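11S globulin seed storage protein (Amaranthus hypochondriacus, PDB 3QAC) probably serves as a seed storage protein, a nutrient reservoir of the 11S globulin family built from subunits with two cupin domains. Local coordinates at residues V289-P294 against A325-L330; S366-E371 against Q376-P381. One frame throughout, in Å; residues are numbered along the deposited sequence.

How the interactions relate
Both contacts lie within the cupin range that begins near residue 289, and both reach the same antiparallel sheet, though at different strands: interaction 1 meets strand 324-330, interaction 2 strand 377-380, an edge strand of that sheet within the chain. Their centres are 21 Å apart and their nearest atoms about 11 Å, so they do not touch. Interaction 1 is the more buried; it ties the turn after strand 288-290, an edge strand of another sheet, to strand 324-330 through a lysine-aspartate salt bridge resting on a valine. Interaction 2 is partly buried, joins strands consecutive in the chain that belong to different sheets, and depends on an aromatic ring facing a valine methyl, with polar groups toward its more exposed end.

Interaction 1. Residues V289-P294 against A325-L330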
ATOM      1  N   VAL A 289      22.541 -10.189   6.086  1.00 46.88           N
ATOM      2  CA  VAL A 289      23.758 -10.376   5.309  1.00 49.38           C
ATOM      3  C   VAL A 289      24.818  -9.361   5.758  1.00 47.48           C
ATOM      4  O   VAL A 289      24.521  -8.201   6.031  1.00 39.12           O
ATOM      5  CB  VAL A 289      23.560 -10.329   3.755  1.00 50.54           C
ATOM      6  CG1 VAL A 289      22.101 -10.470   3.351  1.00 50.72           C
ATOM      7  CG2 VAL A 289      24.176  -9.070   3.171  1.00 51.39           C
ATOM      8  N   ASN A 290      26.057  -9.818   5.858  1.00 45.71           N
ATOM      9  CA  ASN A 290      27.136  -8.947   6.263  1.00 44.16           C
ATOM     10  C   ASN A 290      27.659  -8.168   5.060  1.00 48.39           C
ATOM     11  O   ASN A 290      28.137  -8.754   4.087  1.00 51.84           O
ATOM     12  CB  ASN A 290      28.239  -9.753   6.915  1.00 39.79           C
ATOM     13  CG  ASN A 290      29.173  -8.898   7.700  1.00 42.32           C
ATOM     14  OD1 ASN A 290      29.917  -8.113   7.127  1.00 46.63           O
ATOM     15  ND2 ASN A 290      29.140  -9.027   9.025  1.00 39.00           N
ATOM     16  N   VAL A 291      27.539  -6.845   5.112  1.00 44.15           N
ATOM     17  CA  VAL A 291      27.909  -6.012   3.972  1.00 46.13           C
ATOM     18  C   VAL A 291      29.391  -5.676   4.002  1.00 46.48           C
ATOM     19  O   VAL A 291      29.897  -4.988   3.119  1.00 51.01           O
ATOM     20  CB  VAL A 291      27.083  -4.709   3.905  1.00 41.51           C
ATOM     21  CG1 VAL A 291      25.657  -5.018   3.511  1.00 44.96           C
ATOM     22  CG2 VAL A 291      27.131  -4.000   5.225  1.00 31.83           C
ATOM     23  N   ASP A 292      30.088  -6.165   5.020  1.00 46.77           N
ATOM     24  CA  ASP A 292      31.540  -6.010   5.061  1.00 50.58           C
ATOM     25  C   ASP A 292      32.257  -7.101   4.257  1.00 51.72           C
ATOM     26  O   ASP A 292      33.484  -7.122   4.164  1.00 54.02           O
ATOM     27  CB  ASP A 292      32.029  -5.955   6.502  1.00 42.02           C
ATOM     28  CG  ASP A 292      31.855  -4.585   7.101  1.00 48.22           C
ATOM     29  OD1 ASP A 292      31.639  -3.652   6.292  1.00 45.81           O
ATOM     30  OD2 ASP A 292      31.954  -4.434   8.348  1.00 42.76           O
ATOM     31  N   ASP A 293      31.475  -7.988   3.657  1.00 49.32           N
ATOM     32  CA  ASP A 293      32.030  -9.079   2.880  1.00 47.56           C
ATOM     33  C   ASP A 293      32.391  -8.558   1.495  1.00 47.41           C
ATOM     34  O   ASP A 293      31.527  -8.432   0.629  1.00 47.71           O
ATOM     35  CB  ASP A 293      31.014 -10.214   2.801  1.00 47.50           C
ATOM     36  CG  ASP A 293      31.519 -11.414   2.007  1.00 56.15           C
ATOM     37  OD1 ASP A 293      32.442 -11.257   1.171  1.00 55.00           O
ATOM     38  OD2 ASP A 293      30.973 -12.523   2.214  1.00 54.09           O
ATOM     39  N   PRO A 294      33.682  -8.284   1.271  1.00 47.69           N
ATOM     40  CA  PRO A 294      34.085  -7.600   0.039  1.00 49.18           C
ATOM     41  C   PRO A 294      33.718  -8.362  -1.235  1.00 47.93           C
ATOM     42  O   PRO A 294      33.592  -7.723  -2.285  1.00 47.35           O
ATOM     43  CB  PRO A 294      35.609  -7.467   0.187  1.00 51.79           C
ATOM     44  CG  PRO A 294      35.889  -7.694   1.647  1.00 51.38           C
ATOM     45  CD  PRO A 294      34.842  -8.669   2.087  1.00 46.60           C
ATOM     46  N   ALA A 325      18.930  -1.882   1.608  1.00 42.42           N
ATOM     47  CA  ALA A 325      20.019  -1.241   2.319  1.00 38.85           C
ATOM     48  C   ALA A 325      21.243  -1.281   1.432  1.00 40.29           C
ATOM     49  O   ALA A 325      21.302  -2.056   0.470  1.00 39.29           O
ATOM     50  CB  ALA A 325      20.291  -1.954   3.624  1.00 36.11           C
ATOM     51  N   ALA A 326      22.201  -0.411   1.724  1.00 39.20           N
ATOM     52  CA  ALA A 326      23.517  -0.508   1.113  1.00 38.25           C
ATOM     53  C   ALA A 326      24.564  -0.015   2.084  1.00 39.11           C
ATOM     54  O   ALA A 326      24.287   0.807   2.967  1.00 40.47           O
ATOM     55  CB  ALA A 326      23.573   0.280  -0.164  1.00 34.36           C
ATOM     56  N   LYS A 327      25.769  -0.531   1.933  1.00 36.79           N
ATOM     57  CA  LYS A 327      26.899   0.045   2.623  1.00 35.85           C
ATOM     58  C   LYS A 327      27.881   0.546   1.588  1.00 42.75           C
ATOM     59  O   LYS A 327      28.104  -0.100   0.556  1.00 44.83           O
ATOM     60  CB  LYS A 327      27.568  -0.952   3.549  1.00 38.76           C
ATOM     61  CG  LYS A 327      28.910  -0.449   4.031  1.00 40.79           C
ATOM     62  CD  LYS A 327      29.119  -0.695   5.503  1.00 40.34           C
ATOM     63  CE  LYS A 327      30.533  -0.279   5.899  1.00 42.34           C
ATOM     64  NZ  LYS A 327      30.958  -0.858   7.193  1.00 39.60           N
ATOM     65  N   GLY A 328      28.438   1.720   1.842  1.00 37.59           N
ATOM     66  CA  GLY A 328      29.394   2.299   0.933  1.00 39.70           C
ATOM     67  C   GLY A 328      30.694   2.594   1.642  1.00 44.40           C
ATOM     68  O   GLY A 328      30.696   3.046   2.793  1.00 38.96           O
ATOM     69  N   VAL A 329      31.806   2.294   0.976  1.00 44.11           N
ATOM     70  CA  VAL A 329      33.081   2.796   1.446  1.00 45.39           C
ATOM     71  C   VAL A 329      33.742   3.625   0.354  1.00 47.04           C
ATOM     72  O   VAL A 329      33.948   3.166  -0.779  1.00 46.95           O
ATOM     73  CB  VAL A 329      34.015   1.687   2.005  1.00 45.04           C
ATOM     74  CG1 VAL A 329      33.214   0.723   2.876  1.00 41.15           C
ATOM     75  CG2 VAL A 329      34.724   0.950   0.883  1.00 55.61           C
ATOM     76  N   LEU A 330      34.029   4.876   0.684  1.00 39.85           N
ATOM     77  CA  LEU A 330      34.796   5.699  -0.216  1.00 46.06           C
ATOM     78  C   LEU A 330      36.131   5.844   0.441  1.00 42.71           C
ATOM     79  O   LEU A 330      36.210   6.110   1.625  1.00 48.36           O
ATOM     80  CB  LEU A 330      34.141   7.058  -0.453  1.00 43.47           C
ATOM     81  CG  LEU A 330      32.999   7.104  -1.465  1.00 42.73           C
ATOM     82  CD1 LEU A 330      32.443   8.503  -1.529  1.00 42.62           C
ATOM     83  CD2 LEU A 330      33.493   6.679  -2.838  1.00 45.61           C
TER
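Val291 and Lys327 mark the closest backbone approach, 6.3 Å between CA atoms, where a type I turn from Asn290 to Asp293 runs up to strand 324-330. Val291 CG2 presses on the root of the lysine, 3.5 Å from Lys327 CB, and also lies beside Lys327 CD. Lys327 turns its CG to the side remote from its own N (chi1 168°), and with a bend at the next bond the side chain passes this methyl and carries its ammonium to the turn. There NZ donates to Asp292 OD1 at 3.0 Å, a salt bridge made on the syn lone pair, the side of the other carboxylate oxygen. The same ammonium also bonds Tyr75 OH on strand 72-78. Within the turn, Asn290 OD1 accepts from Asp292 N at 2.9 Å, an Asx turn that helps place the aspartate, and Asn290 ND2 reaches back to Glu136 O. A methionine in place of Lys327 would probably leave the Asp292 carboxylate without its positive mate and Tyr75 OH without this partner. One lysine thus joins two sheets: its aliphatic part packs on valine, while its ammonium pairs with a turn carboxylate and hydrogen-bonds a tyrosine hydroxyl.

Interaction 2. Residues S366-E371 against Q376-P381; sequences SVFDEE and QLVVVP
Phe368 and Val378 supply the apolar part of this contact. The valine sets its CG2 methyl almost squarely over one face of the phenyl ring, 4.1 Å from the centroid and only 5° off the ring normal, a CH-pi contact. The closest ring carbon is CE2, with Phe368 CE2 and Val378 CG2 4.3 Å apart. Phe368 holds CG anti to its backbone N (chi1 -166°), which helps turn the ring so that one face meets Val378, and Glu370 N lies 4.0 Å from the plane on the opposite face, offset toward the rim. The ring is therefore bracketed by a methyl and a backbone amide. Ile359 on strand 354-360 touches both Phe368 and Val378.

The polar part lies at the other end, where Gln376 stretches toward the backbone of Glu371. Its OE1 comes within 3.6 Å of Glu371 O; as two acceptors they only pack together, and OE1 takes its hydrogen bond from Ser373 N. Gln376 NE2 turns to Glu23 OE2, while Glu371 OE1 forms a salt bridge with Arg354 NH1, so both side chains find their polar partners beyond the contact.

The backbones stay well apart, with 9.0 Å between the CA atoms of Phe368 and Val378, a spacing of packed sheets rather than paired strands. Val367 and Phe368 both face Ile359 in a classic beta bulge, where the chain turns a corner. Packing between two antiparallel sheets, as here between Phe368 and Val378, is what is expected in the beta-barrel of the cupin fold.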
ATOM      1  N   SER A 366      20.102  23.472  -4.067  1.00 40.88           N
ATOM      2  CA  SER A 366      20.833  22.702  -3.075  1.00 38.09           C
ATOM      3  C   SER A 366      20.048  22.758  -1.775  1.00 40.39           C
ATOM      4  O   SER A 366      19.593  23.820  -1.373  1.00 45.48           O
ATOM      5  CB  SER A 366      22.237  23.272  -2.879  1.00 38.56           C
ATOM      6  OG  SER A 366      22.909  22.629  -1.804  1.00 40.27           O
ATOM      7  N   VAL A 367      19.838  21.620  -1.129  1.00 39.40           N
ATOM      8  CA  VAL A 367      19.105  21.636   0.131  1.00 39.47           C
ATOM      9  C   VAL A 367      20.044  21.161   1.199  1.00 36.69           C
ATOM     10  O   VAL A 367      19.705  21.083   2.369  1.00 39.33           O
ATOM     11  CB  VAL A 367      17.851  20.756   0.092  1.00 39.07           C
ATOM     12  CG1 VAL A 367      16.797  21.388  -0.832  1.00 36.08           C
ATOM     13  CG2 VAL A 367      18.206  19.307  -0.334  1.00 30.08           C
ATOM     14  N   PHE A 368      21.255  20.866   0.770  1.00 34.38           N
ATOM     15  CA  PHE A 368      22.242  20.314   1.662  1.00 38.69           C
ATOM     16  C   PHE A 368      23.602  20.437   1.013  1.00 39.11           C
ATOM     17  O   PHE A 368      23.788  20.060  -0.144  1.00 40.31           O
ATOM     18  CB  PHE A 368      21.947  18.840   1.944  1.00 38.12           C
ATOM     19  CG  PHE A 368      22.721  18.302   3.089  1.00 37.54           C
ATOM     20  CD1 PHE A 368      23.812  17.484   2.880  1.00 39.57           C
ATOM     21  CD2 PHE A 368      22.376  18.650   4.389  1.00 40.76           C
ATOM     22  CE1 PHE A 368      24.533  16.995   3.951  1.00 44.17           C
ATOM     23  CE2 PHE A 368      23.089  18.180   5.454  1.00 38.75           C
ATOM     24  CZ  PHE A 368      24.177  17.353   5.240  1.00 37.24           C
ATOM     25  N   ASP A 369      24.541  20.990   1.766  1.00 38.08           N
ATOM     26  CA  ASP A 369      25.923  21.083   1.336  1.00 46.61           C
ATOM     27  C   ASP A 369      26.762  21.240   2.588  1.00 49.68           C
ATOM     28  O   ASP A 369      27.150  22.341   2.957  1.00 50.63           O
ATOM     29  CB  ASP A 369      26.138  22.259   0.381  1.00 48.62           C
ATOM     30  CG  ASP A 369      27.539  22.251  -0.250  1.00 56.51           C
ATOM     31  OD1 ASP A 369      28.288  21.262  -0.046  1.00 48.65           O
ATOM     32  OD2 ASP A 369      27.888  23.236  -0.948  1.00 57.46           O
ATOM     33  N   GLU A 370      27.006  20.118   3.253  1.00 49.06           N
ATOM     34  CA  GLU A 370      27.658  20.099   4.546  1.00 48.77           C
ATOM     35  C   GLU A 370      28.500  18.837   4.562  1.00 53.57           C
ATOM     36  O   GLU A 370      28.374  17.996   3.664  1.00 44.16           O
ATOM     37  CB  GLU A 370      26.598  20.012   5.648  1.00 50.08           C
ATOM     38  CG  GLU A 370      26.884  20.854   6.905  1.00 61.60           C
ATOM     39  CD  GLU A 370      26.236  20.275   8.168  1.00 66.03           C
ATOM     40  OE1 GLU A 370      25.016  20.517   8.388  1.00 55.61           O
ATOM     41  OE2 GLU A 370      26.954  19.572   8.933  1.00 59.68           O
ATOM     42  N   GLU A 371      29.334  18.693   5.589  1.00 53.58           N
ATOM     43  CA  GLU A 371      30.134  17.489   5.768  1.00 52.19           C
ATOM     44  C   GLU A 371      29.476  16.563   6.775  1.00 53.06           C
ATOM     45  O   GLU A 371      29.111  16.991   7.869  1.00 55.28           O
ATOM     46  CB  GLU A 371      31.525  17.839   6.286  1.00 52.83           C
ATOM     47  CG  GLU A 371      32.378  18.640   5.327  1.00 56.35           C
ATOM     48  CD  GLU A 371      33.602  19.243   6.014  1.00 68.01           C
ATOM     49  OE1 GLU A 371      33.960  18.766   7.122  1.00 69.64           O
ATOM     50  OE2 GLU A 371      34.197  20.194   5.449  1.00 63.68           O
ATOM     51  N   GLN A 376      26.374  10.791  12.313  1.00 31.16           N
ATOM     52  CA  GLN A 376      25.374  11.673  11.731  1.00 37.16           C
ATOM     53  C   GLN A 376      24.703  11.003  10.547  1.00 40.35           C
ATOM     54  O   GLN A 376      25.306  10.161   9.869  1.00 37.62           O
ATOM     55  CB  GLN A 376      26.014  12.954  11.237  1.00 37.61           C
ATOM     56  CG  GLN A 376      26.889  13.659  12.258  1.00 44.68           C
ATOM     57  CD  GLN A 376      27.424  14.973  11.722  1.00 45.28           C
ATOM     58  OE1 GLN A 376      27.880  15.051  10.582  1.00 41.77           O
ATOM     59  NE2 GLN A 376      27.364  16.012  12.541  1.00 44.10           N
ATOM     60  N   LEU A 377      23.465  11.395  10.274  1.00 32.53           N
ATOM     61  CA  LEU A 377      22.787  10.885   9.108  1.00 35.43           C
ATOM     62  C   LEU A 377      22.130  12.031   8.405  1.00 35.20           C
ATOM     63  O   LEU A 377      21.809  13.040   9.018  1.00 37.81           O
ATOM     64  CB  LEU A 377      21.751   9.831   9.499  1.00 36.25           C
ATOM     65  CG  LEU A 377      20.604  10.303  10.409  1.00 35.00           C
ATOM     66  CD1 LEU A 377      19.555  11.049   9.594  1.00 29.53           C
ATOM     67  CD2 LEU A 377      19.974   9.113  11.134  1.00 31.37           C
ATOM     68  N   VAL A 378      21.933  11.889   7.107  1.00 34.60           N
ATOM     69  CA  VAL A 378      21.062  12.805   6.409  1.00 31.12           C
ATOM     70  C   VAL A 378      20.006  11.989   5.695  1.00 34.84           C
ATOM     71  O   VAL A 378      20.259  10.855   5.267  1.00 33.70           O
ATOM     72  CB  VAL A 378      21.827  13.680   5.411  1.00 36.07           C
ATOM     73  CG1 VAL A 378      22.621  12.807   4.411  1.00 33.86           C
ATOM     74  CG2 VAL A 378      20.866  14.634   4.698  1.00 32.66           C
ATOM     75  N   VAL A 379      18.822  12.566   5.568  1.00 30.81           N
ATOM     76  CA  VAL A 379      17.765  11.916   4.842  1.00 31.03           C
ATOM     77  C   VAL A 379      17.780  12.436   3.432  1.00 35.73           C
ATOM     78  O   VAL A 379      17.585  13.637   3.191  1.00 42.07           O
ATOM     79  CB  VAL A 379      16.389  12.214   5.445  1.00 31.85           C
ATOM     80  CG1 VAL A 379      15.281  11.546   4.615  1.00 36.72           C
ATOM     81  CG2 VAL A 379      16.335  11.755   6.873  1.00 33.89           C
ATOM     82  N   VAL A 380      18.029  11.536   2.498  1.00 30.95           N
ATOM     83  CA  VAL A 380      17.908  11.844   1.089  1.00 34.79           C
ATOM     84  C   VAL A 380      16.548  11.389   0.596  1.00 36.03           C
ATOM     85  O   VAL A 380      16.284  10.198   0.526  1.00 35.82           O
ATOM     86  CB  VAL A 380      18.959  11.115   0.249  1.00 38.99           C
ATOM     87  CG1 VAL A 380      18.988  11.717  -1.153  1.00 34.57           C
ATOM     88  CG2 VAL A 380      20.356  11.173   0.926  1.00 35.54           C
ATOM     89  N   PRO A 381      15.665  12.339   0.276  1.00 34.19           N
ATOM     90  CA  PRO A 381      14.348  11.953  -0.239  1.00 30.01           C
ATOM     91  C   PRO A 381      14.429  11.321  -1.624  1.00 30.51           C
ATOM     92  O   PRO A 381      15.292  11.668  -2.456  1.00 28.08           O
ATOM     93  CB  PRO A 381      13.585  13.289  -0.303  1.00 32.70           C
ATOM     94  CG  PRO A 381      14.365  14.233   0.630  1.00 32.82           C
ATOM     95  CD  PRO A 381      15.800  13.790   0.463  1.00 31.56           C
TER